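Side-chain contacts in lipoprotein (Shewanella oneidensis, PDB 3LHN), which is of unproven function but is a putative NlpE-family lipoprotein with a calycin-like barrel, probably anchored at the cell envelope and possibly binding lipid: residues A[37-40]-A[44-47]; A[31-36]-A[99-104]; A[61-64]-A[68-71]. All blocks are in the same frame, centred on the assembly; numbering follows the deposited sequence.

Interaction 1 (A[37-40]-A[44-47]); sequences LPCA and GIQT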
ATOM      1  N   LEU A  37       8.678   4.635 -13.195  1.00  8.63           N
ATOM      2  CA  LEU A  37       8.005   5.421 -12.182  1.00  9.28           C
ATOM      3  C   LEU A  37       8.842   5.450 -10.917  1.00  8.44           C
ATOM      4  O   LEU A  37       9.628   4.523 -10.644  1.00  9.17           O
ATOM      5  CB  LEU A  37       6.656   4.783 -11.848  1.00  9.76           C
ATOM      6  CG  LEU A  37       5.549   4.725 -12.911  1.00 10.98           C
ATOM      7  CD1 LEU A  37       4.382   3.865 -12.483  1.00 12.06           C
ATOM      8  CD2 LEU A  37       5.075   6.113 -13.289  1.00 11.94           C
ATOM      9  N   PRO A  38       8.659   6.481 -10.083  1.00  7.80           N
ATOM     10  CA  PRO A  38       9.347   6.471  -8.808  1.00  7.97           C
ATOM     11  C   PRO A  38       8.882   5.360  -7.914  1.00  8.95           C
ATOM     12  O   PRO A  38       7.714   5.001  -7.931  1.00  9.57           O
ATOM     13  CB  PRO A  38       8.968   7.854  -8.201  1.00  8.11           C
ATOM     14  CG  PRO A  38       8.673   8.689  -9.401  1.00  8.18           C
ATOM     15  CD  PRO A  38       7.942   7.754 -10.307  1.00  8.06           C
ATOM     16  N   CYS A  39       9.801   4.853  -7.095  1.00  9.11           N
ATOM     17  CA  CYS A  39       9.519   3.710  -6.222  1.00  9.31           C
ATOM     18  C   CYS A  39       9.682   4.139  -4.780  1.00 10.06           C
ATOM     19  O   CYS A  39      10.663   4.769  -4.458  1.00  9.05           O
ATOM     20  CB  CYS A  39      10.500   2.616  -6.561  1.00  9.39           C
ATOM     21  SG  CYS A  39      10.231   1.054  -5.687  1.00 11.22           S
ATOM     22  N   ALA A  40       8.729   3.826  -3.913  1.00  8.95           N
ATOM     23  CA  ALA A  40       8.846   4.248  -2.511  1.00  8.21           C
ATOM     24  C   ALA A  40      10.112   3.740  -1.829  1.00  8.31           C
ATOM     25  O   ALA A  40      10.699   4.443  -0.994  1.00  7.68           O
ATOM     26  CB  ALA A  40       7.643   3.802  -1.708  1.00 11.14           C
ATOM     27  N   GLY A  44      13.383   2.209  -8.847  1.00  8.45           N
ATOM     28  CA  GLY A  44      12.374   2.714  -9.722  1.00  8.86           C
ATOM     29  C   GLY A  44      11.502   1.549 -10.183  1.00  8.12           C
ATOM     30  O   GLY A  44      11.845   0.402  -9.918  1.00  9.43           O
ATOM     31  N   ILE A  45      10.413   1.861 -10.867  1.00  8.62           N
ATOM     32  CA  ILE A  45       9.480   0.819 -11.288  1.00  8.24           C
ATOM     33  C   ILE A  45       9.379   0.865 -12.815  1.00  8.83           C
ATOM     34  O   ILE A  45       8.711   1.765 -13.363  1.00  9.03           O
ATOM     35  CB  ILE A  45       8.094   0.955 -10.690  1.00  9.52           C
ATOM     36  CG1 ILE A  45       8.126   1.252  -9.182  1.00 10.61           C
ATOM     37  CG2 ILE A  45       7.316  -0.337 -10.933  1.00 10.19           C
ATOM     38  CD1 ILE A  45       6.743   1.583  -8.613  1.00 13.38           C
ATOM     39  N   GLN A  46      10.049  -0.057 -13.492  1.00  8.18           N
ATOM     40  CA  GLN A  46       9.964  -0.118 -14.947  1.00  8.77           C
ATOM     41  C   GLN A  46       8.600  -0.686 -15.277  1.00  8.21           C
ATOM     42  O   GLN A  46       8.320  -1.859 -15.010  1.00  9.43           O
ATOM     43  CB  GLN A  46      11.091  -0.967 -15.477  1.00 12.10           C
ATOM     44  CG  GLN A  46      11.128  -1.161 -16.963  1.00 16.01           C
ATOM     45  CD  GLN A  46      12.428  -1.833 -17.440  1.00 20.49           C
ATOM     46  OE1 GLN A  46      13.527  -1.597 -16.904  1.00 24.45           O
ATOM     47  NE2 GLN A  46      12.294  -2.678 -18.441  1.00 25.12           N
ATOM     48  N   THR A  47       7.757   0.122 -15.861  1.00  8.27           N
ATOM     49  CA  THR A  47       6.335  -0.147 -16.009  1.00  8.61           C
ATOM     50  C   THR A  47       5.892  -0.270 -17.444  1.00  7.90           C
ATOM     51  O   THR A  47       6.283   0.529 -18.292  1.00  9.08           O
ATOM     52  CB  THR A  47       5.557   1.026 -15.365  1.00 10.64           C
ATOM     53  OG1 THR A  47       5.913   1.109 -13.988  1.00 11.99           O
ATOM     54  CG2 THR A  47       4.010   0.869 -15.518  1.00 11.48           C
TER
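Leu37 and Ile45 form an antiparallel hydrogen-bonded pair where strand 31-37 meets strand 44-51, at the end of a beta hairpin. Two backbone bonds join them. Leu37 N gives to Ile45 O at 2.9 Å, and Ile45 N gives to Leu37 O at 2.8 Å.

Ile45 O has a second donor. Thr47 OG1 of the same strand reaches Ile45 O at 2.9 Å, more obliquely, from above the carbonyl plane. Leu37 N comes from the opposite face. With its hydroxyl beside its own backbone N (chi1 -60°), Thr47 can turn back along the strand to make this bond.

Two contacts are apolar. The CB atoms of Leu37 and Ile45 are 4.2 Å apart. Nearer the turn, Cys39 CB packs on Ile45 CG1 at 3.8 Å, and it also lies 3.7 Å from Gly44 CA.

Two methyl groups meet polar oxygens in van der Waals contact. Leu37 CD1 approaches Thr47 OG1 at 3.5 Å, the two side chains crossing at a slant. Ile45 CD1 reaches Pro38 O at 3.6 Å.

Cys39 SG forms a disulfide with Cys42. Cys39 O accepts a hydrogen bond from Tyr119 OH of the second subunit. Backbone bonds thus close the hairpin, the disulfide ties the loop between the segments to itself, and the buried Thr47 hydroxyl finds an acceptor within its own strand.

Interaction 2 (A[31-36]-A[99-104]); sequences GVYEGV and NQLLML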
ATOM      1  N   GLY A  31      -3.603   0.428 -26.282  1.00  7.33           N
ATOM      2  CA  GLY A  31      -2.209   0.286 -26.603  1.00  8.01           C
ATOM      3  C   GLY A  31      -1.350   0.086 -25.384  1.00  6.95           C
ATOM      4  O   GLY A  31      -1.850  -0.182 -24.282  1.00  7.89           O
ATOM      5  N   VAL A  32      -0.047   0.171 -25.609  1.00  6.75           N
ATOM      6  CA  VAL A  32       0.966  -0.135 -24.643  1.00  6.10           C
ATOM      7  C   VAL A  32       1.742   1.103 -24.274  1.00  6.21           C
ATOM      8  O   VAL A  32       2.216   1.832 -25.143  1.00  7.77           O
ATOM      9  CB  VAL A  32       1.943  -1.176 -25.224  1.00  6.55           C
ATOM     10  CG1 VAL A  32       3.058  -1.564 -24.226  1.00  9.00           C
ATOM     11  CG2 VAL A  32       1.174  -2.433 -25.691  1.00  8.15           C
ATOM     12  N   TYR A  33       1.882   1.366 -22.998  1.00  6.45           N
ATOM     13  CA  TYR A  33       2.542   2.560 -22.464  1.00  6.42           C
ATOM     14  C   TYR A  33       3.631   2.169 -21.517  1.00  8.38           C
ATOM     15  O   TYR A  33       3.448   1.206 -20.712  1.00  8.76           O
ATOM     16  CB  TYR A  33       1.494   3.407 -21.735  1.00  6.73           C
ATOM     17  CG  TYR A  33       0.318   3.845 -22.594  1.00  6.59           C
ATOM     18  CD1 TYR A  33      -0.789   2.998 -22.778  1.00  6.68           C
ATOM     19  CD2 TYR A  33       0.295   5.116 -23.163  1.00  7.39           C
ATOM     20  CE1 TYR A  33      -1.831   3.371 -23.571  1.00  8.20           C
ATOM     21  CE2 TYR A  33      -0.760   5.528 -23.935  1.00  7.14           C
ATOM     22  CZ  TYR A  33      -1.827   4.640 -24.129  1.00  8.29           C
ATOM     23  OH  TYR A  33      -2.925   5.075 -24.877  1.00  8.82           O
ATOM     24  N   GLU A  34       4.766   2.857 -21.589  1.00  7.65           N
ATOM     25  CA  GLU A  34       5.927   2.473 -20.811  1.00  8.84           C
ATOM     26  C   GLU A  34       6.583   3.657 -20.137  1.00  7.58           C
ATOM     27  O   GLU A  34       6.581   4.797 -20.677  1.00  8.82           O
ATOM     28  CB  GLU A  34       6.961   1.845 -21.759  1.00 11.38           C
ATOM     29  CG  GLU A  34       6.503   0.554 -22.405  1.00 16.35           C
ATOM     30  CD  GLU A  34       7.502  -0.052 -23.384  1.00 20.06           C
ATOM     31  OE1 GLU A  34       8.406   0.639 -23.859  1.00 25.21           O
ATOM     32  OE2 GLU A  34       7.331  -1.224 -23.731  1.00 25.12           O
ATOM     33  N   GLY A  35       7.153   3.422 -18.969  1.00  7.80           N
ATOM     34  CA  GLY A  35       7.944   4.419 -18.300  1.00  7.64           C
ATOM     35  C   GLY A  35       8.620   3.821 -17.095  1.00  8.55           C
ATOM     36  O   GLY A  35       8.491   2.636 -16.859  1.00 10.29           O
ATOM     37  N   VAL A  36       9.394   4.627 -16.378  1.00  8.47           N
ATOM     38  CA  VAL A  36      10.051   4.199 -15.155  1.00  9.55           C
ATOM     39  C   VAL A  36       9.564   5.139 -14.038  1.00  8.55           C
ATOM     40  O   VAL A  36       9.924   6.306 -13.993  1.00 10.07           O
ATOM     41  CB  VAL A  36      11.564   4.188 -15.224  1.00 10.08           C
ATOM     42  CG1 VAL A  36      12.114   3.647 -13.845  1.00 11.66           C
ATOM     43  CG2 VAL A  36      12.091   3.317 -16.401  1.00 12.81           C
ATOM     44  N   ASN A  99      -0.889  10.087 -26.863  1.00  7.21           N
ATOM     45  CA  ASN A  99       0.262   9.190 -26.845  1.00  7.07           C
ATOM     46  C   ASN A  99       0.863   8.958 -25.454  1.00  7.58           C
ATOM     47  O   ASN A  99       2.049   8.662 -25.350  1.00  9.22           O
ATOM     48  CB  ASN A  99       1.333   9.690 -27.787  1.00  7.55           C
ATOM     49  CG  ASN A  99       0.851   9.687 -29.229  1.00  7.42           C
ATOM     50  OD1 ASN A  99       0.121   8.778 -29.641  1.00  8.68           O
ATOM     51  ND2 ASN A  99       1.283  10.706 -30.000  1.00  8.55           N
ATOM     52  N   GLN A 100       0.075   9.128 -24.407  1.00  8.51           N
ATOM     53  CA  GLN A 100       0.593   8.910 -23.047  1.00  7.76           C
ATOM     54  C   GLN A 100      -0.495   8.721 -22.028  1.00  8.62           C
ATOM     55  O   GLN A 100      -1.685   9.052 -22.248  1.00  9.20           O
ATOM     56  CB  GLN A 100       1.428  10.134 -22.648  1.00 10.02           C
ATOM     57  CG  GLN A 100       0.620  11.402 -22.432  1.00 11.11           C
ATOM     58  CD  GLN A 100       1.411  12.522 -21.790  1.00 15.64           C
ATOM     59  OE1 GLN A 100       2.473  12.875 -22.268  1.00 16.24           O
ATOM     60  NE2 GLN A 100       0.935  13.018 -20.664  1.00 15.25           N
ATOM     61  N   LEU A 101      -0.062   8.131 -20.926  1.00  8.79           N
ATOM     62  CA  LEU A 101      -0.841   8.107 -19.683  1.00  8.83           C
ATOM     63  C   LEU A 101      -0.044   8.842 -18.615  1.00 11.02           C
ATOM     64  O   LEU A 101       1.200   8.760 -18.588  1.00 12.14           O
ATOM     65  CB  LEU A 101      -1.109   6.693 -19.215  1.00  8.85           C
ATOM     66  CG  LEU A 101      -1.787   5.723 -20.149  1.00  8.94           C
ATOM     67  CD1 LEU A 101      -1.849   4.324 -19.517  1.00  9.74           C
ATOM     68  CD2 LEU A 101      -3.166   6.251 -20.530  1.00  9.20           C
ATOM     69  N   LEU A 102      -0.707   9.617 -17.796  1.00 10.06           N
ATOM     70  CA  LEU A 102      -0.034  10.311 -16.702  1.00 10.30           C
ATOM     71  C   LEU A 102      -0.588   9.790 -15.414  1.00  9.40           C
ATOM     72  O   LEU A 102      -1.762   9.938 -15.138  1.00  9.96           O
ATOM     73  CB  LEU A 102      -0.260  11.824 -16.819  1.00 10.91           C
ATOM     74  CG  LEU A 102       0.292  12.733 -15.706  1.00 12.23           C
ATOM     75  CD1 LEU A 102       1.812  12.705 -15.763  1.00 14.71           C
ATOM     76  CD2 LEU A 102      -0.206  14.127 -15.884  1.00 14.08           C
HETATM   77  N   MSE A 103       0.261   9.192 -14.562  0.90  9.77           N
HETATM   78  CA  MSE A 103      -0.254   8.676 -13.301  0.90 10.80           C
HETATM   79  C   MSE A 103      -0.614   9.861 -12.412  0.90 10.01           C
HETATM   80  O   MSE A 103       0.174  10.795 -12.268  0.90 10.43           O
HETATM   81  CB  MSE A 103       0.766   7.791 -12.571  0.90 11.51           C
HETATM   82  CG  MSE A 103       0.267   7.328 -11.245  0.90 11.02           C
HETATM   83 SE   MSE A 103       1.595   6.316 -10.256  0.68 12.38          SE
HETATM   84  CE  MSE A 103       1.021   4.690 -10.968  0.90 13.55           C
ATOM     85  N   LEU A 104      -1.766   9.766 -11.766  1.00 10.10           N
ATOM     86  CA  LEU A 104      -2.330  10.794 -10.902  1.00  9.25           C
ATOM     87  C   LEU A 104      -2.170  10.336  -9.451  1.00  9.74           C
ATOM     88  O   LEU A 104      -1.864   9.176  -9.160  1.00  9.41           O
ATOM     89  CB  LEU A 104      -3.821  11.004 -11.209  1.00 10.70           C
ATOM     90  CG  LEU A 104      -4.093  11.431 -12.657  1.00 10.93           C
ATOM     91  CD1 LEU A 104      -5.578  11.357 -12.914  1.00 11.57           C
ATOM     92  CD2 LEU A 104      -3.553  12.805 -12.971  1.00 10.10           C
TER
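The inside of the closed antiparallel barrel brings Tyr33 of strand 31-37 against Leu101 of strand 100-103. The two strands are not neighbours in the sheet. Strand 120-123 lies between them in the barrel order, and no hydrogen bond joins the two segments. The Tyr33 side chain makes the contact, meeting a leucine side chain and a piece of backbone.

Leu101 sits over one face of the Tyr33 ring. Its CG is 3.7 Å from the ring centroid and 11° off the ring normal, a CH-pi contact. The CD1 branch leans to the near part of the ring, with Leu101 CD1 3.7 Å from Tyr33 CD1. The CD2 branch tends toward the hydroxyl end, with Leu101 CD2 4.2 Å from Tyr33 CZ. The leucine therefore straddles the ring, and the two side chains cross at about a right angle. CG of Leu101 lies anti to its carbonyl carbon (chi1 -56°), which carries the branch point over the ring.

The backbone at Asn99 and Gln100 meets the ring at its edge. Gln100 N lies in the ring plane, 3.7 Å from Tyr33 CE2. Asn99 C is near the same edge, 4.1 Å from Tyr33 CE2.

The phenol has its polar partner outside these segments: Tyr33 OH is hydrogen-bonded to Trp29 O. Leu49 and Leu51 of strand 44-51 also pack on Leu101, and Leu121 and Lys123 touch Tyr33. The ring is held at its hydroxyl by one bond and on a face by leucine, so dispersion, not polar pairing, links these two walls.

Interaction 3 (A[61-64]-A[68-71]); sequences SIYL and ESIF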
ATOM      1  N   SER A  61       5.252  -4.599 -13.872  1.00  9.78           N
ATOM      2  CA  SER A  61       6.046  -3.651 -13.057  1.00  9.34           C
ATOM      3  C   SER A  61       7.299  -4.360 -12.595  1.00 10.57           C
ATOM      4  O   SER A  61       7.181  -5.314 -11.842  1.00 12.21           O
ATOM      5  CB  SER A  61       5.286  -3.207 -11.804  1.00 11.33           C
ATOM      6  OG  SER A  61       4.025  -2.597 -12.118  1.00 13.73           O
ATOM      7  N   ILE A  62       8.474  -3.953 -13.069  1.00  9.35           N
ATOM      8  CA  ILE A  62       9.732  -4.481 -12.558  1.00 10.04           C
ATOM      9  C   ILE A  62      10.280  -3.493 -11.561  1.00  9.47           C
ATOM     10  O   ILE A  62      10.607  -2.327 -11.886  1.00  9.21           O
ATOM     11  CB  ILE A  62      10.758  -4.694 -13.661  1.00 11.75           C
ATOM     12  CG1 ILE A  62      10.117  -5.562 -14.772  1.00 14.10           C
ATOM     13  CG2 ILE A  62      12.054  -5.271 -13.119  1.00 12.37           C
ATOM     14  CD1 ILE A  62      11.083  -5.866 -15.901  1.00 17.95           C
ATOM     15  N   TYR A  63      10.327  -3.933 -10.301  1.00  9.15           N
ATOM     16  CA  TYR A  63      10.887  -3.138  -9.231  1.00  9.05           C
ATOM     17  C   TYR A  63      12.397  -3.303  -9.286  1.00  9.58           C
ATOM     18  O   TYR A  63      12.954  -4.351  -8.952  1.00 11.32           O
ATOM     19  CB  TYR A  63      10.274  -3.548  -7.900  1.00  9.29           C
ATOM     20  CG  TYR A  63       8.850  -3.106  -7.769  1.00 10.66           C
ATOM     21  CD1 TYR A  63       7.786  -3.793  -8.345  1.00 11.95           C
ATOM     22  CD2 TYR A  63       8.541  -1.953  -7.081  1.00 12.17           C
ATOM     23  CE1 TYR A  63       6.463  -3.316  -8.237  1.00 13.15           C
ATOM     24  CE2 TYR A  63       7.251  -1.498  -6.968  1.00 13.41           C
ATOM     25  CZ  TYR A  63       6.215  -2.170  -7.540  1.00 14.40           C
ATOM     26  OH  TYR A  63       4.935  -1.664  -7.401  1.00 17.19           O
ATOM     27  N   LEU A  64      13.061  -2.245  -9.695  1.00  9.70           N
ATOM     28  CA  LEU A  64      14.483  -2.225  -9.991  1.00 11.25           C
ATOM     29  C   LEU A  64      15.303  -2.108  -8.711  1.00 12.38           C
ATOM     30  O   LEU A  64      14.828  -1.627  -7.683  1.00 11.41           O
ATOM     31  CB  LEU A  64      14.819  -1.020 -10.874  1.00 11.20           C
ATOM     32  CG  LEU A  64      14.054  -0.979 -12.187  1.00 12.35           C
ATOM     33  CD1 LEU A  64      14.308   0.380 -12.856  1.00 13.05           C
ATOM     34  CD2 LEU A  64      14.395  -2.208 -13.081  1.00 12.86           C
ATOM     35  N   GLU A  68      15.597  -7.239  -7.103  1.00 15.86           N
ATOM     36  CA  GLU A  68      14.565  -7.042  -8.144  1.00 16.68           C
ATOM     37  C   GLU A  68      13.391  -7.979  -7.982  1.00 13.55           C
ATOM     38  O   GLU A  68      13.561  -9.132  -7.567  1.00 13.22           O
ATOM     39  CB  GLU A  68      15.208  -7.200  -9.518  1.00 19.67           C
ATOM     40  CG  GLU A  68      14.266  -7.049 -10.636  1.00 23.15           C
ATOM     41  CD  GLU A  68      14.925  -7.133 -11.973  1.00 26.02           C
ATOM     42  OE1 GLU A  68      15.769  -6.245 -12.275  1.00 29.71           O
ATOM     43  OE2 GLU A  68      14.535  -8.046 -12.734  1.00 29.28           O
ATOM     44  N   SER A  69      12.194  -7.497  -8.285  1.00 10.87           N
ATOM     45  CA  SER A  69      11.020  -8.327  -8.335  1.00 10.96           C
ATOM     46  C   SER A  69      10.175  -7.896  -9.493  1.00  9.66           C
ATOM     47  O   SER A  69      10.339  -6.782  -9.992  1.00 10.40           O
ATOM     48  CB  SER A  69      10.208  -8.182  -7.077  1.00 11.33           C
ATOM     49  OG  SER A  69       9.933  -6.856  -6.774  1.00 14.80           O
ATOM     50  N   ILE A  70       9.271  -8.771  -9.899  1.00  8.80           N
ATOM     51  CA  ILE A  70       8.407  -8.514 -11.027  1.00  9.16           C
ATOM     52  C   ILE A  70       6.967  -8.770 -10.672  1.00 10.12           C
ATOM     53  O   ILE A  70       6.605  -9.855 -10.189  1.00  9.24           O
ATOM     54  CB  ILE A  70       8.789  -9.382 -12.212  1.00 11.43           C
ATOM     55  CG1 ILE A  70      10.272  -9.114 -12.600  1.00 15.08           C
ATOM     56  CG2 ILE A  70       7.791  -9.157 -13.379  1.00 11.51           C
ATOM     57  CD1 ILE A  70      10.765  -9.864 -13.875  1.00 18.70           C
ATOM     58  N   PHE A  71       6.115  -7.770 -10.896  1.00 10.68           N
ATOM     59  CA  PHE A  71       4.678  -7.885 -10.675  1.00 13.74           C
ATOM     60  C   PHE A  71       3.967  -7.887 -11.985  1.00 14.83           C
ATOM     61  O   PHE A  71       4.326  -7.108 -12.905  1.00 14.78           O
ATOM     62  CB  PHE A  71       4.131  -6.659  -9.964  1.00 16.54           C
ATOM     63  CG  PHE A  71       4.314  -6.628  -8.534  1.00 20.60           C
ATOM     64  CD1 PHE A  71       5.580  -6.651  -7.976  1.00 21.04           C
ATOM     65  CD2 PHE A  71       3.203  -6.506  -7.692  1.00 22.64           C
ATOM     66  CE1 PHE A  71       5.762  -6.606  -6.611  1.00 22.87           C
ATOM     67  CE2 PHE A  71       3.386  -6.448  -6.304  1.00 23.87           C
ATOM     68  CZ  PHE A  71       4.665  -6.492  -5.770  1.00 22.92           C
TER
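Tyr63 and Phe71 pack closely on one face of the hairpin formed by strands 56-64 and 69-79. Tyr63 CE1 is 3.5 Å from Phe71 CD1. The ring planes are inclined at 54° with centroids 5.0 Å apart, so the pair is oblique. Ser69 is on this face too. Its OG sits between its own backbone N and carbonyl carbon (chi1 52°), which brings it within 3.5 Å of Tyr63 CB.

Backbone bonds run alongside. Ser61 and Phe71 exchange two, each 2.8 Å between N and O, and the N-H of Phe71 is aimed almost straight at Ser61 O (179° at the hydrogen). Tyr63 N bonds to Ser69 O at 2.9 Å. The return bond, Ser69 N to Tyr63 O, is weak at 3.3 Å.

The other face is nearer solvent. Ile62 and Ile70 are partly exposed and lie side by side, with CG1 atoms 4.2 Å apart. Exposed Glu68 lays its extended chain across Ile62, whose CG2 meets its carboxylate carbon.

Ile70 and Phe71 also pair with an antiparallel strand of the third subunit, continuing the sheet. Hydrogen bonding thus weakens toward the turn, while the Tyr63-Phe71 pair spans the two bonded pairs and adds dispersion beside the weaker one.

The three contacts follow one barrel sheet. Interactions 1 and 3 have centres about 9 Å apart and share the boundary of strands 44-51 and 56-64. There Gln46 N lies 2.8 Å from Ile62 O, a probable hydrogen bond, and Ile45 CD1 packs 3.5 Å from Tyr63 CE2. Interaction 2 is centred about 12 Å from interaction 1 and about 17 Å from interaction 3. It joins interaction 1 through Thr47 N and Gly35 O, 2.8 Å apart and probably hydrogen-bonded. Interactions 1 and 2 touch the second subunit, and interaction 3 the third. Glycerol, probably from crystallisation, lies near Gly44 and Leu64, and glycerol also bonds to Val36 O.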